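Local coordinates for ribosome inactivating type 1 protein (Iris hollandica, PDB 3MVG) that belongs to the type 1 ribosome-inactivating proteins, the single-chain members of this plant protein family, at residues G58-T63 / T135-S140. Numbering follows the deposited sequence.
Sequences GNRPIT and TLHNWS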
ATOM      1  N   GLY A  58      -9.495  17.077  19.173  1.00 13.35           N
ATOM      2  CA  GLY A  58      -9.417  17.563  20.553  1.00 13.26           C
ATOM      3  C   GLY A  58      -9.155  16.474  21.578  1.00 13.07           C
ATOM      4  O   GLY A  58      -9.353  16.679  22.775  1.00 12.76           O
ATOM      5  N   ASN A  59      -8.692  15.312  21.115  1.00 12.82           N
ATOM      6  CA  ASN A  59      -8.519  14.133  21.964  1.00 13.11           C
ATOM      7  C   ASN A  59      -9.753  13.678  22.726  1.00 12.90           C
ATOM      8  O   ASN A  59      -9.648  13.102  23.809  1.00 13.31           O
ATOM      9  CB  ASN A  59      -7.314  14.271  22.900  1.00 13.55           C
ATOM     10  CG  ASN A  59      -6.015  14.032  22.190  1.00 14.87           C
ATOM     11  OD1 ASN A  59      -5.950  13.264  21.220  1.00 14.74           O
ATOM     12  ND2 ASN A  59      -4.964  14.685  22.655  1.00 16.25           N
ATOM     13  N   ARG A  60     -10.925  13.933  22.151  0.50 12.68           N
ATOM     14  CA  ARG A  60     -12.156  13.344  22.657  0.50 12.94           C
ATOM     15  C   ARG A  60     -12.269  11.945  22.070  0.50 12.76           C
ATOM     16  O   ARG A  60     -12.246  11.789  20.845  0.50 12.54           O
ATOM     17  CB  ARG A  60     -13.364  14.185  22.262  0.50 13.19           C
ATOM     18  CG  ARG A  60     -13.379  15.574  22.886  0.50 14.80           C
ATOM     19  CD  ARG A  60     -14.371  16.481  22.181  0.50 18.40           C
ATOM     20  NE  ARG A  60     -13.924  16.810  20.832  0.50 20.87           N
ATOM     21  CZ  ARG A  60     -13.289  17.932  20.510  0.50 21.45           C
ATOM     22  NH1 ARG A  60     -13.029  18.844  21.437  0.50 22.59           N
ATOM     23  NH2 ARG A  60     -12.918  18.143  19.260  0.50 22.29           N
ATOM     24  N   PRO A  61     -12.368  10.920  22.934  1.00 12.58           N
ATOM     25  CA  PRO A  61     -12.368   9.554  22.435  1.00 12.71           C
ATOM     26  C   PRO A  61     -13.740   8.916  22.278  1.00 12.41           C
ATOM     27  O   PRO A  61     -14.705   9.306  22.935  1.00 13.18           O
ATOM     28  CB  PRO A  61     -11.616   8.807  23.528  1.00 13.13           C
ATOM     29  CG  PRO A  61     -12.042   9.514  24.798  1.00 13.67           C
ATOM     30  CD  PRO A  61     -12.298  10.962  24.413  1.00 13.06           C
ATOM     31  N   ILE A  62     -13.824   7.951  21.363  0.50 11.94           N
ATOM     32  CA  ILE A  62     -14.893   6.941  21.349  0.50 11.33           C
ATOM     33  C   ILE A  62     -14.221   5.586  21.175  0.50 11.39           C
ATOM     34  O   ILE A  62     -13.164   5.511  20.541  0.50 11.33           O
ATOM     35  CB  ILE A  62     -15.979   7.176  20.246  0.50 11.19           C
ATOM     36  CG1 ILE A  62     -15.418   6.996  18.831  0.50 11.22           C
ATOM     37  CG2 ILE A  62     -16.631   8.528  20.419  0.50 11.77           C
ATOM     38  CD1 ILE A  62     -15.633   5.614  18.265  0.50 11.39           C
ATOM     39  N   THR A  63     -14.807   4.531  21.750  1.00 11.39           N
ATOM     40  CA  THR A  63     -14.230   3.202  21.673  1.00 11.94           C
ATOM     41  C   THR A  63     -15.110   2.302  20.840  1.00 11.55           C
ATOM     42  O   THR A  63     -16.240   2.016  21.235  1.00 12.17           O
ATOM     43  CB  THR A  63     -14.027   2.595  23.066  1.00 12.12           C
ATOM     44  OG1 THR A  63     -13.193   3.471  23.834  1.00 13.79           O
ATOM     45  CG2 THR A  63     -13.364   1.213  22.976  1.00 13.81           C
ATOM     46  N   THR A 135     -18.558  13.189  16.000  1.00 11.22           N
ATOM     47  CA  THR A 135     -19.999  13.020  15.848  1.00 11.42           C
ATOM     48  C   THR A 135     -20.521  11.951  16.798  1.00 11.13           C
ATOM     49  O   THR A 135     -21.498  12.177  17.520  1.00 11.75           O
ATOM     50  CB  THR A 135     -20.365  12.698  14.393  1.00 11.44           C
ATOM     51  OG1 THR A 135     -19.941  13.782  13.557  1.00 13.10           O
ATOM     52  CG2 THR A 135     -21.867  12.525  14.231  1.00 12.74           C
ATOM     53  N   LEU A 136     -19.854  10.801  16.847  1.00 11.09           N
ATOM     54  CA  LEU A 136     -20.252   9.759  17.770  1.00 11.50           C
ATOM     55  C   LEU A 136     -20.010  10.182  19.212  1.00 11.54           C
ATOM     56  O   LEU A 136     -20.803   9.858  20.097  1.00 12.18           O
ATOM     57  CB  LEU A 136     -19.527   8.450  17.467  1.00 11.25           C
ATOM     58  CG  LEU A 136     -19.882   7.787  16.127  1.00 11.43           C
ATOM     59  CD1 LEU A 136     -19.288   6.392  16.079  1.00 12.54           C
ATOM     60  CD2 LEU A 136     -21.399   7.721  15.886  1.00 11.24           C
ATOM     61  N   HIS A 137     -18.936  10.933  19.458  1.00 11.87           N
ATOM     62  CA  HIS A 137     -18.660  11.405  20.815  1.00 12.19           C
ATOM     63  C   HIS A 137     -19.821  12.229  21.367  1.00 12.47           C
ATOM     64  O   HIS A 137     -20.196  12.078  22.531  1.00 13.07           O
ATOM     65  CB  HIS A 137     -17.373  12.230  20.864  1.00 12.56           C
ATOM     66  CG  HIS A 137     -16.974  12.618  22.251  1.00 12.76           C
ATOM     67  ND1 HIS A 137     -17.376  13.799  22.836  1.00 15.11           N
ATOM     68  CD2 HIS A 137     -16.246  11.961  23.185  1.00 13.88           C
ATOM     69  CE1 HIS A 137     -16.888  13.864  24.063  1.00 14.62           C
ATOM     70  NE2 HIS A 137     -16.200  12.763  24.299  1.00 15.68           N
ATOM     71  N   ASN A 138     -20.388  13.077  20.517  1.00 12.61           N
ATOM     72  CA  ASN A 138     -21.399  14.044  20.932  1.00 14.12           C
ATOM     73  C   ASN A 138     -22.844  13.585  20.803  1.00 13.66           C
ATOM     74  O   ASN A 138     -23.723  14.160  21.442  1.00 14.91           O
ATOM     75  CB  ASN A 138     -21.194  15.354  20.174  1.00 14.67           C
ATOM     76  CG  ASN A 138     -19.855  15.995  20.479  1.00 17.25           C
ATOM     77  OD1 ASN A 138     -19.266  15.767  21.539  1.00 19.76           O
ATOM     78  ND2 ASN A 138     -19.363  16.800  19.545  0.70 18.93           N
ATOM     79  N   TRP A 139     -23.103  12.566  19.987  1.00 13.10           N
ATOM     80  CA  TRP A 139     -24.484  12.135  19.733  1.00 12.72           C
ATOM     81  C   TRP A 139     -25.099  11.405  20.914  1.00 12.92           C
ATOM     82  O   TRP A 139     -24.446  10.608  21.585  1.00 12.73           O
ATOM     83  CB  TRP A 139     -24.546  11.248  18.485  1.00 12.28           C
ATOM     84  CG  TRP A 139     -25.948  10.815  18.071  1.00 11.28           C
ATOM     85  CD1 TRP A 139     -26.785  11.470  17.216  1.00 11.50           C
ATOM     86  CD2 TRP A 139     -26.644   9.635  18.494  1.00 11.52           C
ATOM     87  NE1 TRP A 139     -27.961  10.766  17.071  1.00 11.08           N
ATOM     88  CE2 TRP A 139     -27.898   9.635  17.841  1.00 11.25           C
ATOM     89  CE3 TRP A 139     -26.319   8.558  19.335  1.00 11.36           C
ATOM     90  CZ2 TRP A 139     -28.827   8.609  18.013  1.00 11.40           C
ATOM     91  CZ3 TRP A 139     -27.237   7.535  19.497  1.00 11.76           C
ATOM     92  CH2 TRP A 139     -28.482   7.572  18.846  1.00 11.86           C
ATOM     93  N   SER A 140     -26.371  11.693  21.166  1.00 13.56           N
ATOM     94  CA  SER A 140     -27.142  10.890  22.099  1.00 14.53           C
ATOM     95  C   SER A 140     -28.589  10.798  21.643  1.00 13.93           C
ATOM     96  O   SER A 140     -29.116  11.728  21.032  1.00 13.49           O
ATOM     97  CB  SER A 140     -27.052  11.447  23.522  1.00 15.53           C
ATOM     98  OG  SER A 140     -27.572  12.754  23.573  1.00 17.72           O
TER
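Arg-60 lays its aliphatic stem over one face of the His-137 imidazole. The contact is a CH-pi interaction: CB of Arg-60 stands 3.7 Å from the ring centroid of His-137, only 9° off the ring normal, while CG and CD of the arginine pass above the CE1 and ND1 side. The two side chains cross at about a right angle, and the guanidinium plane is tilted 62° from the ring plane. The charged end is taken up by Asp-56, which forms a salt bridge with NE of Arg-60.

Polar neighbours meet the ring at its edge. The carbonyl O of Pro-61 lies in the ring plane, 3.1 Å from CD2 of His-137, a close approach to a polarised C-H. Further round the rim, ND1 donates a nearly straight hydrogen bond (174°) to OD1 of the next residue, Asn-138, at 3.0 Å; the acceptor lies in the ring plane, although the donor sits above the amide plane. This bond helps hold the imidazole in its rotation and is consistent with a proton on ND1.

In the mixed beta-sheet of the ribosome-inactivating fold, strand 61-67 runs between strands 49-55 and 72-78, and its start meets the C-terminal end of helix 126-138 here.

Apolar packing lies deeper. CG2 of Ile-62 presses on the helix backbone, 3.5 Å from N of His-137, and also touches CB of Leu-136 at 4.1 Å. Turned away from its own backbone N at chi1, the His-137 ring is carried past this methyl and comes to lie against Arg-60 CB. Leu-136 continues the buried layer onto Tyr-76 and Leu-155, and Ile-62 onto Ala-78.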